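PDB 3CSS: 6-phosphogluconolactonase, which probably hydrolyses 6-phosphogluconolactone to 6-phosphogluconate, the second step of the oxidative stage of the pentose phosphate pathway. Local coordinates for residues 27-32 / 67-72; 76-81 / 124-129; 159-164 / 168-173. One frame throughout, in Å; residues are numbered along the deposited sequence.

Contact 1 of 3, residues 27-32 / 67-72; sequences AAIDAR and HAVQFI
An apolar helix-to-strand contact, bordered by one arginine, joins the C-terminal end of helix 14-30 to the start of strand 69-77 in the mixed, largely parallel sheet of this Rossmann-like alpha/beta fold. Ile29 meets segment 67-72 with both branches. Ile29 CD1 lies 3.7 Å from Val69 CG2, the side chains crossing at about a right angle, while Ile29 CG2 touches Ala68 CB at 4.0 Å. With CG1 anti to the carbonyl carbon (chi1 -67°) and CG2 anti to the backbone N, the two arms diverge, one to Val69 and the other to Ala68. Ala68 follows His67, the C-prime residue of a Schellman motif that ends helix 61-65, its CB pointing toward helix 14-30. Val69 places its other methyl, CG1, over the centre of the Phe71 ring, 3.5 Å above its plane. Arg32 completes the contact: its NH2 lies 3.9 Å from Ala68 CB, and Ala68 O sits over one face of the guanidinium without a hydrogen bond. Two carbonyls fix that group, Val37 O through NH1 and Ile29 O through NE. The latter bond, Arg32 NE to Ile29 O, is 3.0 Å long and nearly straight (166°), on an in-plane lone pair.

Contact 2 of 3, residues 76-81 / 124-129; sequences ERLLSE and DGAWAV
Leu78 packs by its two methyls against Ala126 and Val129 of helix 123-140, a buried apolar contact just past the C-terminal end of strand 69-77 in the Rossmann-like alpha/beta fold. The leucine forks over two sites about one helical turn apart. Leu78 CD1 comes down on the helix backbone, 3.7 Å from Ala126 CA, and lies 3.8 Å from Ala126 CB. Leu78 CD2 reaches Val129 CG1 at 3.8 Å, the leucine and valine side chains sliding past each other in opposite directions. Val129 CG1 is anti to its own backbone N (chi1 175°), which turns this methyl to the leucine. Further out, Ala112 of helix 110-113 and Val202 of strand 201-204 each touch both Leu78 and Val129, so two further elements of the fold also line the pair.

The backbone sets the position of Leu78. Its carbonyl O is held by Ser116 OG, and a backbone hydrogen bond joins it to Trp200. The residue is also the centre of an inverse gamma turn, where the chain leaves the strand, and this turn is closed by the bond from Leu79 N to Arg77 O, 2.7 Å long.

Contact 3 of 3, residues 159-164 / 168-173; sequences VLLGFG and HTASIF
His168 meets the strand-end segment through both backbone and ring. Its carbonyl O accepts Gly164 N at 3.0 Å, with an N-H...O angle of 166° and the donor tilted from the carbonyl plane; Phe163 CA adds a CA-H...O contact to the same oxygen. The imidazole lies obliquely to Gly164, with His168 ND1 3.6 Å from Gly164 CA, and this ND1 is hydrogen-bonded to Asp166 in the intervening loop. Phe173 CE1 sits over the centre of one face of the His168 ring, 3.3 Å above its plane. Thr169 follows, its OG1 anti to the backbone N (chi1 -171°) and directed at Gly162. The hydroxyl donates to Gly162 O over 2.7 Å, in the carbonyl plane at a C=O...O angle of 158°. Leu161 CB also comes to 3.3 Å of Thr169 OG1, and Thr169 CB lies at the edge of the Phe163 ring. These bonds hold the returning chain against the C-terminal end of strand 158-162, an interior parallel strand of the Rossmann-like sheet. The loop is consistent with the glycine-rich motif of 6-phosphogluconolactonases, at the strand ends where the active site of such folds usually lies. Ala170, with positive phi, touches Leu161 CD2 by its CB, and its N shares a water with Gly162 N, each donating to it. Ser171 OG is hydrogen-bonded to Arg201. Ile172 N to Thr169 O, 2.8 Å, closes the turn that Ala170 begins, close to a type II' beta turn.

Strand 69-77 links contacts 1 and 2: its start receives helix 14-30 and its end helix 123-140, with contact centres about 27 Å apart. Both are small, buried and apolar between the segments, though contact 1 has an arginine at its border. Contact 3 is nearer the centre of the chain, about 6 Å from it against 16 Å for the other two, yet is only partly buried and more polar, using direct bonds and a water to hold a loop beside a strand. All three reach the same sheet. The centres of contacts 2 and 3 are about 17 Å apart, and Ser171, hydrogen-bonded to Asp75, ties the loop of 168-173 to strand 69-77 next to Glu76.

Contact 1 of 3, residues 27-32 / 67-72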
ATOM      1  N   ALA A  27      12.591   7.482 -10.617  1.00 25.51           N
ATOM      2  CA  ALA A  27      12.119   8.566 -11.486  1.00 26.06           C
ATOM      3  C   ALA A  27      11.514   9.694 -10.646  1.00 26.56           C
ATOM      4  O   ALA A  27      11.814  10.869 -10.864  1.00 26.52           O
ATOM      5  CB  ALA A  27      11.085   8.032 -12.479  1.00 25.57           C
ATOM      6  N   ALA A  28      10.684   9.326  -9.670  1.00 26.77           N
ATOM      7  CA  ALA A  28      10.052  10.301  -8.774  1.00 27.38           C
ATOM      8  C   ALA A  28      11.087  11.046  -7.919  1.00 27.60           C
ATOM      9  O   ALA A  28      10.959  12.258  -7.694  1.00 27.42           O
ATOM     10  CB  ALA A  28       9.006   9.618  -7.893  1.00 27.24           C
ATOM     11  N   ILE A  29      12.115  10.328  -7.466  1.00 27.80           N
ATOM     12  CA  ILE A  29      13.198  10.927  -6.681  1.00 27.91           C
ATOM     13  C   ILE A  29      14.028  11.896  -7.526  1.00 28.53           C
ATOM     14  O   ILE A  29      14.333  12.992  -7.074  1.00 28.38           O
ATOM     15  CB  ILE A  29      14.146   9.864  -6.072  1.00 27.64           C
ATOM     16  CG1 ILE A  29      13.414   9.043  -5.003  1.00 27.39           C
ATOM     17  CG2 ILE A  29      15.398  10.537  -5.468  1.00 27.38           C
ATOM     18  CD1 ILE A  29      14.155   7.798  -4.562  1.00 25.79           C
ATOM     19  N   ASP A  30      14.391  11.487  -8.741  1.00 29.29           N
ATOM     20  CA  ASP A  30      15.177  12.339  -9.634  1.00 30.18           C
ATOM     21  C   ASP A  30      14.368  13.519 -10.179  1.00 30.64           C
ATOM     22  O   ASP A  30      14.941  14.565 -10.489  1.00 30.79           O
ATOM     23  CB  ASP A  30      15.766  11.533 -10.797  1.00 30.21           C
ATOM     24  CG  ASP A  30      16.919  12.261 -11.484  1.00 31.11           C
ATOM     25  OD1 ASP A  30      18.031  12.295 -10.909  1.00 31.79           O
ATOM     26  OD2 ASP A  30      16.712  12.801 -12.593  1.00 30.59           O
ATOM     27  N   ALA A  31      13.049  13.360 -10.282  1.00 31.15           N
ATOM     28  CA  ALA A  31      12.181  14.407 -10.826  1.00 31.63           C
ATOM     29  C   ALA A  31      11.821  15.513  -9.828  1.00 32.05           C
ATOM     30  O   ALA A  31      11.175  16.492 -10.210  1.00 32.43           O
ATOM     31  CB  ALA A  31      10.908  13.799 -11.400  1.00 31.44           C
ATOM     32  N   ARG A  32      12.222  15.377  -8.564  1.00 32.25           N
ATOM     33  CA  ARG A  32      11.951  16.422  -7.569  1.00 32.38           C
ATOM     34  C   ARG A  32      12.561  17.748  -8.009  1.00 32.80           C
ATOM     35  O   ARG A  32      13.733  17.789  -8.387  1.00 32.74           O
ATOM     36  CB  ARG A  32      12.546  16.062  -6.207  1.00 32.25           C
ATOM     37  CG  ARG A  32      11.850  14.929  -5.454  1.00 31.36           C
ATOM     38  CD  ARG A  32      12.581  14.663  -4.139  1.00 29.88           C
ATOM     39  NE  ARG A  32      13.950  14.206  -4.373  1.00 28.59           N
ATOM     40  CZ  ARG A  32      14.916  14.140  -3.458  1.00 27.66           C
ATOM     41  NH1 ARG A  32      14.704  14.508  -2.196  1.00 27.13           N
ATOM     42  NH2 ARG A  32      16.114  13.697  -3.817  1.00 27.32           N
ATOM     43  N   HIS A  67      18.064  10.853   2.996  1.00 24.66           N
ATOM     44  CA  HIS A  67      16.685  11.252   3.303  1.00 24.49           C
ATOM     45  C   HIS A  67      15.867  11.602   2.048  1.00 23.74           C
ATOM     46  O   HIS A  67      14.947  12.422   2.114  1.00 24.40           O
ATOM     47  CB  HIS A  67      16.651  12.410   4.333  1.00 24.82           C
ATOM     48  CG  HIS A  67      17.643  12.266   5.453  1.00 24.83           C
ATOM     49  ND1 HIS A  67      17.605  11.223   6.352  1.00 25.16           N
ATOM     50  CD2 HIS A  67      18.708  13.027   5.808  1.00 26.47           C
ATOM     51  CE1 HIS A  67      18.597  11.348   7.217  1.00 26.54           C
ATOM     52  NE2 HIS A  67      19.284  12.436   6.908  1.00 25.68           N
ATOM     53  N   ALA A  68      16.161  10.949   0.919  1.00 22.81           N
ATOM     54  CA  ALA A  68      15.393  11.178  -0.319  1.00 22.48           C
ATOM     55  C   ALA A  68      13.930  10.699  -0.220  1.00 21.75           C
ATOM     56  O   ALA A  68      13.062  11.204  -0.935  1.00 20.87           O
ATOM     57  CB  ALA A  68      16.073  10.501  -1.497  1.00 22.50           C
ATOM     58  N   VAL A  69      13.678   9.717   0.647  1.00 21.01           N
ATOM     59  CA  VAL A  69      12.363   9.084   0.779  1.00 20.60           C
ATOM     60  C   VAL A  69      11.882   9.121   2.226  1.00 20.65           C
ATOM     61  O   VAL A  69      12.648   8.843   3.156  1.00 21.90           O
ATOM     62  CB  VAL A  69      12.364   7.602   0.300  1.00 20.92           C
ATOM     63  CG1 VAL A  69      10.984   6.939   0.589  1.00 19.73           C
ATOM     64  CG2 VAL A  69      12.717   7.487  -1.192  1.00 20.08           C
ATOM     65  N   GLN A  70      10.619   9.486   2.400  1.00 20.37           N
ATOM     66  CA  GLN A  70       9.914   9.320   3.665  1.00 20.25           C
ATOM     67  C   GLN A  70       9.004   8.102   3.514  1.00 19.65           C
ATOM     68  O   GLN A  70       8.092   8.114   2.676  1.00 20.15           O
ATOM     69  CB  GLN A  70       9.087  10.558   3.992  1.00 20.61           C
ATOM     70  CG  GLN A  70       8.246  10.418   5.266  1.00 20.99           C
ATOM     71  CD  GLN A  70       7.490  11.686   5.590  1.00 22.78           C
ATOM     72  OE1 GLN A  70       6.756  12.202   4.757  1.00 22.03           O
ATOM     73  NE2 GLN A  70       7.678  12.198   6.804  1.00 21.63           N
ATOM     74  N   PHE A  71       9.262   7.080   4.334  1.00 19.68           N
ATOM     75  CA  PHE A  71       8.582   5.784   4.263  1.00 19.12           C
ATOM     76  C   PHE A  71       7.426   5.714   5.264  1.00 19.19           C
ATOM     77  O   PHE A  71       7.571   6.073   6.450  1.00 19.54           O
ATOM     78  CB  PHE A  71       9.534   4.630   4.596  1.00 18.97           C
ATOM     79  CG  PHE A  71      10.638   4.425   3.609  1.00 19.03           C
ATOM     80  CD1 PHE A  71      10.475   3.538   2.561  1.00 20.30           C
ATOM     81  CD2 PHE A  71      11.845   5.092   3.744  1.00 19.87           C
ATOM     82  CE1 PHE A  71      11.484   3.313   1.645  1.00 20.74           C
ATOM     83  CE2 PHE A  71      12.875   4.883   2.824  1.00 20.57           C
ATOM     84  CZ  PHE A  71      12.690   3.987   1.771  1.00 20.30           C
ATOM     85  N   ILE A  72       6.302   5.208   4.786  1.00 18.39           N
ATOM     86  CA  ILE A  72       5.167   4.844   5.619  1.00 18.09           C
ATOM     87  C   ILE A  72       4.691   3.460   5.204  1.00 18.24           C
ATOM     88  O   ILE A  72       4.944   3.016   4.087  1.00 19.13           O
ATOM     89  CB  ILE A  72       4.002   5.871   5.540  1.00 18.48           C
ATOM     90  CG1 ILE A  72       3.213   5.764   4.220  1.00 17.65           C
ATOM     91  CG2 ILE A  72       4.542   7.339   5.737  1.00 17.64           C
ATOM     92  CD1 ILE A  72       1.962   6.688   4.183  1.00 19.12           C
TER

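Contact 2 of 3, residues 76-81 / 124-129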
ATOM      1  N   GLU A  76      -0.962  -2.550   7.594  1.00 23.99           N
ATOM      2  CA  GLU A  76      -0.190  -3.348   8.544  1.00 24.09           C
ATOM      3  C   GLU A  76      -1.055  -4.337   9.291  1.00 24.37           C
ATOM      4  O   GLU A  76      -2.208  -4.065   9.628  1.00 24.44           O
ATOM      5  CB  GLU A  76       0.598  -2.437   9.497  1.00 23.68           C
ATOM      6  CG  GLU A  76       1.427  -3.147  10.571  1.00 22.31           C
ATOM      7  CD  GLU A  76       2.524  -4.054  10.005  1.00 24.24           C
ATOM      8  OE1 GLU A  76       2.198  -4.981   9.231  1.00 24.46           O
ATOM      9  OE2 GLU A  76       3.711  -3.869  10.385  1.00 24.70           O
ATOM     10  N   ARG A  77      -0.467  -5.497   9.531  1.00 24.20           N
ATOM     11  CA  ARG A  77      -1.030  -6.501  10.414  1.00 24.59           C
ATOM     12  C   ARG A  77      -0.750  -6.103  11.857  1.00 24.85           C
ATOM     13  O   ARG A  77       0.410  -5.831  12.211  1.00 24.92           O
ATOM     14  CB  ARG A  77      -0.373  -7.854  10.122  1.00 25.12           C
ATOM     15  CG  ARG A  77      -0.659  -8.422   8.754  1.00 25.21           C
ATOM     16  CD  ARG A  77       0.299  -7.907   7.673  1.00 26.16           C
ATOM     17  NE  ARG A  77       0.066  -8.531   6.369  1.00 25.59           N
ATOM     18  CZ  ARG A  77       0.641  -9.643   5.921  1.00 26.02           C
ATOM     19  NH1 ARG A  77       1.492 -10.325   6.666  1.00 26.86           N
ATOM     20  NH2 ARG A  77       0.338 -10.097   4.695  1.00 27.14           N
ATOM     21  N   LEU A  78      -1.773  -6.114  12.714  1.00 24.39           N
ATOM     22  CA  LEU A  78      -1.604  -5.656  14.102  1.00 24.84           C
ATOM     23  C   LEU A  78      -0.990  -6.745  14.969  1.00 25.57           C
ATOM     24  O   LEU A  78      -1.623  -7.316  15.874  1.00 25.85           O
ATOM     25  CB  LEU A  78      -2.914  -5.126  14.669  1.00 25.01           C
ATOM     26  CG  LEU A  78      -3.446  -3.921  13.881  1.00 25.45           C
ATOM     27  CD1 LEU A  78      -4.754  -3.415  14.465  1.00 26.01           C
ATOM     28  CD2 LEU A  78      -2.398  -2.802  13.800  1.00 27.72           C
ATOM     29  N   LEU A  79       0.267  -7.026  14.637  1.00 26.87           N
ATOM     30  CA  LEU A  79       1.141  -7.923  15.373  1.00 27.59           C
ATOM     31  C   LEU A  79       2.341  -7.088  15.852  1.00 28.30           C
ATOM     32  O   LEU A  79       2.520  -5.948  15.428  1.00 28.16           O
ATOM     33  CB  LEU A  79       1.589  -9.060  14.445  1.00 27.48           C
ATOM     34  CG  LEU A  79       0.468  -9.913  13.829  1.00 27.79           C
ATOM     35  CD1 LEU A  79       0.928 -10.608  12.557  1.00 28.30           C
ATOM     36  CD2 LEU A  79      -0.084 -10.927  14.832  1.00 28.18           C
ATOM     37  N   SER A  80       3.159  -7.641  16.739  1.00 29.33           N
ATOM     38  CA  SER A  80       4.368  -6.941  17.182  1.00 29.98           C
ATOM     39  C   SER A  80       5.290  -6.641  15.983  1.00 30.15           C
ATOM     40  O   SER A  80       5.258  -7.348  14.973  1.00 30.28           O
ATOM     41  CB  SER A  80       5.101  -7.731  18.288  1.00 30.69           C
ATOM     42  OG  SER A  80       5.837  -8.830  17.766  1.00 31.53           O
ATOM     43  N   GLU A  81       6.076  -5.571  16.087  1.00 30.93           N
ATOM     44  CA  GLU A  81       7.087  -5.226  15.071  1.00 31.48           C
ATOM     45  C   GLU A  81       8.114  -6.344  14.823  1.00 31.48           C
ATOM     46  O   GLU A  81       8.651  -6.456  13.718  1.00 31.92           O
ATOM     47  CB  GLU A  81       7.836  -3.939  15.458  1.00 31.49           C
ATOM     48  CG  GLU A  81       6.986  -2.677  15.387  1.00 32.93           C
ATOM     49  CD  GLU A  81       7.794  -1.390  15.518  1.00 34.32           C
ATOM     50  OE1 GLU A  81       7.397  -0.378  14.890  1.00 34.46           O
ATOM     51  OE2 GLU A  81       8.814  -1.387  16.243  1.00 34.58           O
ATOM     52  N   ASP A 124     -12.187  -2.468  18.418  1.00 28.53           N
ATOM     53  CA  ASP A 124     -11.910  -1.234  19.186  1.00 28.93           C
ATOM     54  C   ASP A 124     -10.417  -0.909  19.303  1.00 28.46           C
ATOM     55  O   ASP A 124      -9.998   0.265  19.191  1.00 28.64           O
ATOM     56  CB  ASP A 124     -12.486  -1.324  20.602  1.00 29.20           C
ATOM     57  CG  ASP A 124     -14.001  -1.232  20.640  1.00 31.01           C
ATOM     58  OD1 ASP A 124     -14.641  -1.042  19.584  1.00 33.99           O
ATOM     59  OD2 ASP A 124     -14.549  -1.350  21.757  1.00 33.72           O
ATOM     60  N   GLY A 125      -9.630  -1.969  19.506  1.00 28.26           N
ATOM     61  CA  GLY A 125      -8.175  -1.888  19.506  1.00 27.99           C
ATOM     62  C   GLY A 125      -7.594  -1.496  18.158  1.00 27.39           C
ATOM     63  O   GLY A 125      -6.645  -0.716  18.100  1.00 27.60           O
ATOM     64  N   ALA A 126      -8.144  -2.049  17.075  1.00 27.14           N
ATOM     65  CA  ALA A 126      -7.741  -1.668  15.725  1.00 26.79           C
ATOM     66  C   ALA A 126      -7.983  -0.170  15.469  1.00 26.16           C
ATOM     67  O   ALA A 126      -7.113   0.518  14.952  1.00 26.38           O
ATOM     68  CB  ALA A 126      -8.471  -2.548  14.666  1.00 26.26           C
ATOM     69  N   TRP A 127      -9.160   0.330  15.823  1.00 26.48           N
ATOM     70  CA  TRP A 127      -9.447   1.763  15.701  1.00 25.98           C
ATOM     71  C   TRP A 127      -8.498   2.626  16.519  1.00 26.06           C
ATOM     72  O   TRP A 127      -8.092   3.687  16.062  1.00 25.86           O
ATOM     73  CB  TRP A 127     -10.889   2.083  16.094  1.00 25.85           C
ATOM     74  CG  TRP A 127     -11.887   1.995  14.959  1.00 25.11           C
ATOM     75  CD1 TRP A 127     -13.013   1.233  14.921  1.00 25.58           C
ATOM     76  CD2 TRP A 127     -11.845   2.707  13.711  1.00 25.25           C
ATOM     77  NE1 TRP A 127     -13.677   1.421  13.729  1.00 26.29           N
ATOM     78  CE2 TRP A 127     -12.978   2.316  12.965  1.00 26.22           C
ATOM     79  CE3 TRP A 127     -10.957   3.635  13.147  1.00 24.78           C
ATOM     80  CZ2 TRP A 127     -13.251   2.824  11.702  1.00 24.85           C
ATOM     81  CZ3 TRP A 127     -11.230   4.135  11.889  1.00 24.69           C
ATOM     82  CH2 TRP A 127     -12.362   3.725  11.177  1.00 24.81           C
ATOM     83  N   ALA A 128      -8.156   2.181  17.723  1.00 26.46           N
ATOM     84  CA  ALA A 128      -7.227   2.927  18.562  1.00 26.24           C
ATOM     85  C   ALA A 128      -5.880   3.099  17.847  1.00 26.51           C
ATOM     86  O   ALA A 128      -5.322   4.199  17.824  1.00 26.76           O
ATOM     87  CB  ALA A 128      -7.054   2.232  19.903  1.00 26.49           C
ATOM     88  N   VAL A 129      -5.378   2.015  17.247  1.00 26.01           N
ATOM     89  CA  VAL A 129      -4.129   2.060  16.463  1.00 26.10           C
ATOM     90  C   VAL A 129      -4.281   2.939  15.204  1.00 26.32           C
ATOM     91  O   VAL A 129      -3.416   3.766  14.925  1.00 26.31           O
ATOM     92  CB  VAL A 129      -3.642   0.639  16.071  1.00 26.28           C
ATOM     93  CG1 VAL A 129      -2.417   0.711  15.162  1.00 25.08           C
ATOM     94  CG2 VAL A 129      -3.343  -0.185  17.317  1.00 25.33           C
TER

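Contact 3 of 3, residues 159-164 / 168-173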
ATOM      1  N   VAL A 159       2.307   5.238  -3.876  1.00 15.21           N
ATOM      2  CA  VAL A 159       1.700   4.155  -3.104  1.00 14.85           C
ATOM      3  C   VAL A 159       1.966   2.839  -3.820  1.00 14.77           C
ATOM      4  O   VAL A 159       1.501   2.625  -4.946  1.00 14.67           O
ATOM      5  CB  VAL A 159       0.166   4.343  -2.869  1.00 14.55           C
ATOM      6  CG1 VAL A 159      -0.396   3.151  -2.059  1.00 15.32           C
ATOM      7  CG2 VAL A 159      -0.147   5.696  -2.188  1.00 16.94           C
ATOM      8  N   LEU A 160       2.701   1.950  -3.164  1.00 14.62           N
ATOM      9  CA  LEU A 160       2.887   0.618  -3.662  1.00 14.69           C
ATOM     10  C   LEU A 160       1.725  -0.232  -3.153  1.00 15.00           C
ATOM     11  O   LEU A 160       1.337  -0.100  -1.982  1.00 16.37           O
ATOM     12  CB  LEU A 160       4.193   0.033  -3.145  1.00 14.13           C
ATOM     13  CG  LEU A 160       5.471   0.734  -3.580  1.00 15.26           C
ATOM     14  CD1 LEU A 160       6.655   0.065  -2.864  1.00 14.85           C
ATOM     15  CD2 LEU A 160       5.612   0.625  -5.089  1.00 19.51           C
ATOM     16  N   LEU A 161       1.207  -1.116  -4.009  1.00 14.85           N
ATOM     17  CA  LEU A 161       0.076  -1.965  -3.670  1.00 14.28           C
ATOM     18  C   LEU A 161       0.264  -3.360  -4.240  1.00 14.69           C
ATOM     19  O   LEU A 161       1.055  -3.572  -5.149  1.00 14.11           O
ATOM     20  CB  LEU A 161      -1.239  -1.377  -4.225  1.00 14.55           C
ATOM     21  CG  LEU A 161      -1.749  -0.051  -3.675  1.00 14.90           C
ATOM     22  CD1 LEU A 161      -2.972   0.324  -4.508  1.00 14.00           C
ATOM     23  CD2 LEU A 161      -2.088  -0.156  -2.190  1.00 13.95           C
ATOM     24  N   GLY A 162      -0.456  -4.312  -3.661  1.00 14.60           N
ATOM     25  CA  GLY A 162      -0.658  -5.601  -4.260  1.00 16.12           C
ATOM     26  C   GLY A 162      -2.121  -5.914  -4.432  1.00 16.62           C
ATOM     27  O   GLY A 162      -2.981  -5.148  -3.997  1.00 17.67           O
ATOM     28  N   PHE A 163      -2.399  -7.063  -5.029  1.00 16.34           N
ATOM     29  CA  PHE A 163      -3.760  -7.586  -5.114  1.00 16.21           C
ATOM     30  C   PHE A 163      -3.798  -8.936  -4.430  1.00 16.70           C
ATOM     31  O   PHE A 163      -2.912  -9.767  -4.650  1.00 17.23           O
ATOM     32  CB  PHE A 163      -4.193  -7.818  -6.565  1.00 16.33           C
ATOM     33  CG  PHE A 163      -4.522  -6.574  -7.363  1.00 15.38           C
ATOM     34  CD1 PHE A 163      -5.065  -5.428  -6.780  1.00 16.35           C
ATOM     35  CD2 PHE A 163      -4.347  -6.592  -8.723  1.00 16.51           C
ATOM     36  CE1 PHE A 163      -5.392  -4.334  -7.592  1.00 17.47           C
ATOM     37  CE2 PHE A 163      -4.673  -5.530  -9.520  1.00 16.08           C
ATOM     38  CZ  PHE A 163      -5.207  -4.407  -8.959  1.00 14.66           C
ATOM     39  N   GLY A 164      -4.838  -9.163  -3.648  1.00 16.50           N
ATOM     40  CA  GLY A 164      -5.173 -10.507  -3.213  1.00 16.31           C
ATOM     41  C   GLY A 164      -6.062 -11.210  -4.207  1.00 15.93           C
ATOM     42  O   GLY A 164      -6.766 -10.576  -5.007  1.00 15.51           O
ATOM     43  N   HIS A 168      -8.882  -7.749  -2.885  1.00 14.51           N
ATOM     44  CA  HIS A 168      -8.477  -6.683  -1.985  1.00 15.38           C
ATOM     45  C   HIS A 168      -7.141  -6.067  -2.423  1.00 15.24           C
ATOM     46  O   HIS A 168      -6.372  -6.673  -3.172  1.00 16.37           O
ATOM     47  CB  HIS A 168      -8.422  -7.171  -0.515  1.00 16.21           C
ATOM     48  CG  HIS A 168      -7.091  -7.677  -0.070  1.00 16.88           C
ATOM     49  ND1 HIS A 168      -6.677  -8.974  -0.279  1.00 16.82           N
ATOM     50  CD2 HIS A 168      -6.099  -7.077   0.636  1.00 19.54           C
ATOM     51  CE1 HIS A 168      -5.469  -9.142   0.232  1.00 20.95           C
ATOM     52  NE2 HIS A 168      -5.096  -8.008   0.803  1.00 20.87           N
ATOM     53  N   THR A 169      -6.881  -4.864  -1.922  1.00 15.65           N
ATOM     54  CA  THR A 169      -5.572  -4.243  -2.011  1.00 15.39           C
ATOM     55  C   THR A 169      -5.351  -3.533  -0.657  1.00 15.40           C
ATOM     56  O   THR A 169      -6.309  -3.326   0.122  1.00 15.09           O
ATOM     57  CB  THR A 169      -5.482  -3.265  -3.211  1.00 15.75           C
ATOM     58  OG1 THR A 169      -4.128  -2.829  -3.399  1.00 16.63           O
ATOM     59  CG2 THR A 169      -6.429  -2.049  -3.046  1.00 15.34           C
ATOM     60  N   ALA A 170      -4.104  -3.209  -0.355  1.00 15.34           N
ATOM     61  CA  ALA A 170      -3.748  -2.718   0.982  1.00 15.10           C
ATOM     62  C   ALA A 170      -4.394  -3.655   2.020  1.00 15.57           C
ATOM     63  O   ALA A 170      -4.264  -4.861   1.872  1.00 15.44           O
ATOM     64  CB  ALA A 170      -4.192  -1.257   1.149  1.00 15.59           C
ATOM     65  N   SER A 171      -5.054  -3.143   3.058  1.00 16.38           N
ATOM     66  CA  SER A 171      -5.960  -4.008   3.875  1.00 16.08           C
ATOM     67  C   SER A 171      -7.411  -3.528   3.734  1.00 16.64           C
ATOM     68  O   SER A 171      -8.191  -3.504   4.699  1.00 16.91           O
ATOM     69  CB  SER A 171      -5.510  -4.118   5.334  1.00 16.83           C
ATOM     70  OG  SER A 171      -4.406  -5.010   5.439  1.00 16.61           O
ATOM     71  N   ILE A 172      -7.758  -3.169   2.491  1.00 16.75           N
ATOM     72  CA  ILE A 172      -9.111  -2.766   2.146  1.00 16.73           C
ATOM     73  C   ILE A 172      -9.799  -4.042   1.632  1.00 16.66           C
ATOM     74  O   ILE A 172      -9.728  -4.366   0.425  1.00 16.88           O
ATOM     75  CB  ILE A 172      -9.113  -1.627   1.083  1.00 16.07           C
ATOM     76  CG1 ILE A 172      -8.377  -0.394   1.644  1.00 17.20           C
ATOM     77  CG2 ILE A 172     -10.564  -1.279   0.710  1.00 16.31           C
ATOM     78  CD1 ILE A 172      -7.970   0.671   0.605  1.00 19.33           C
ATOM     79  N   PHE A 173     -10.366  -4.801   2.573  1.00 17.01           N
ATOM     80  CA  PHE A 173     -10.966  -6.111   2.289  1.00 17.26           C
ATOM     81  C   PHE A 173     -12.443  -5.991   1.934  1.00 17.61           C
ATOM     82  O   PHE A 173     -13.124  -5.087   2.416  1.00 17.89           O
ATOM     83  CB  PHE A 173     -10.810  -7.065   3.485  1.00 16.89           C
ATOM     84  CG  PHE A 173      -9.404  -7.577   3.673  1.00 14.68           C
ATOM     85  CD1 PHE A 173      -8.913  -8.632   2.906  1.00 13.65           C
ATOM     86  CD2 PHE A 173      -8.560  -6.993   4.596  1.00 15.71           C
ATOM     87  CE1 PHE A 173      -7.627  -9.096   3.073  1.00 16.37           C
ATOM     88  CE2 PHE A 173      -7.271  -7.447   4.762  1.00 15.57           C
ATOM     89  CZ  PHE A 173      -6.799  -8.492   3.996  1.00 15.33           C
TER
HETATM   90  O   HOH W   1      -1.320  -3.683  -0.948  1.00 21.07           O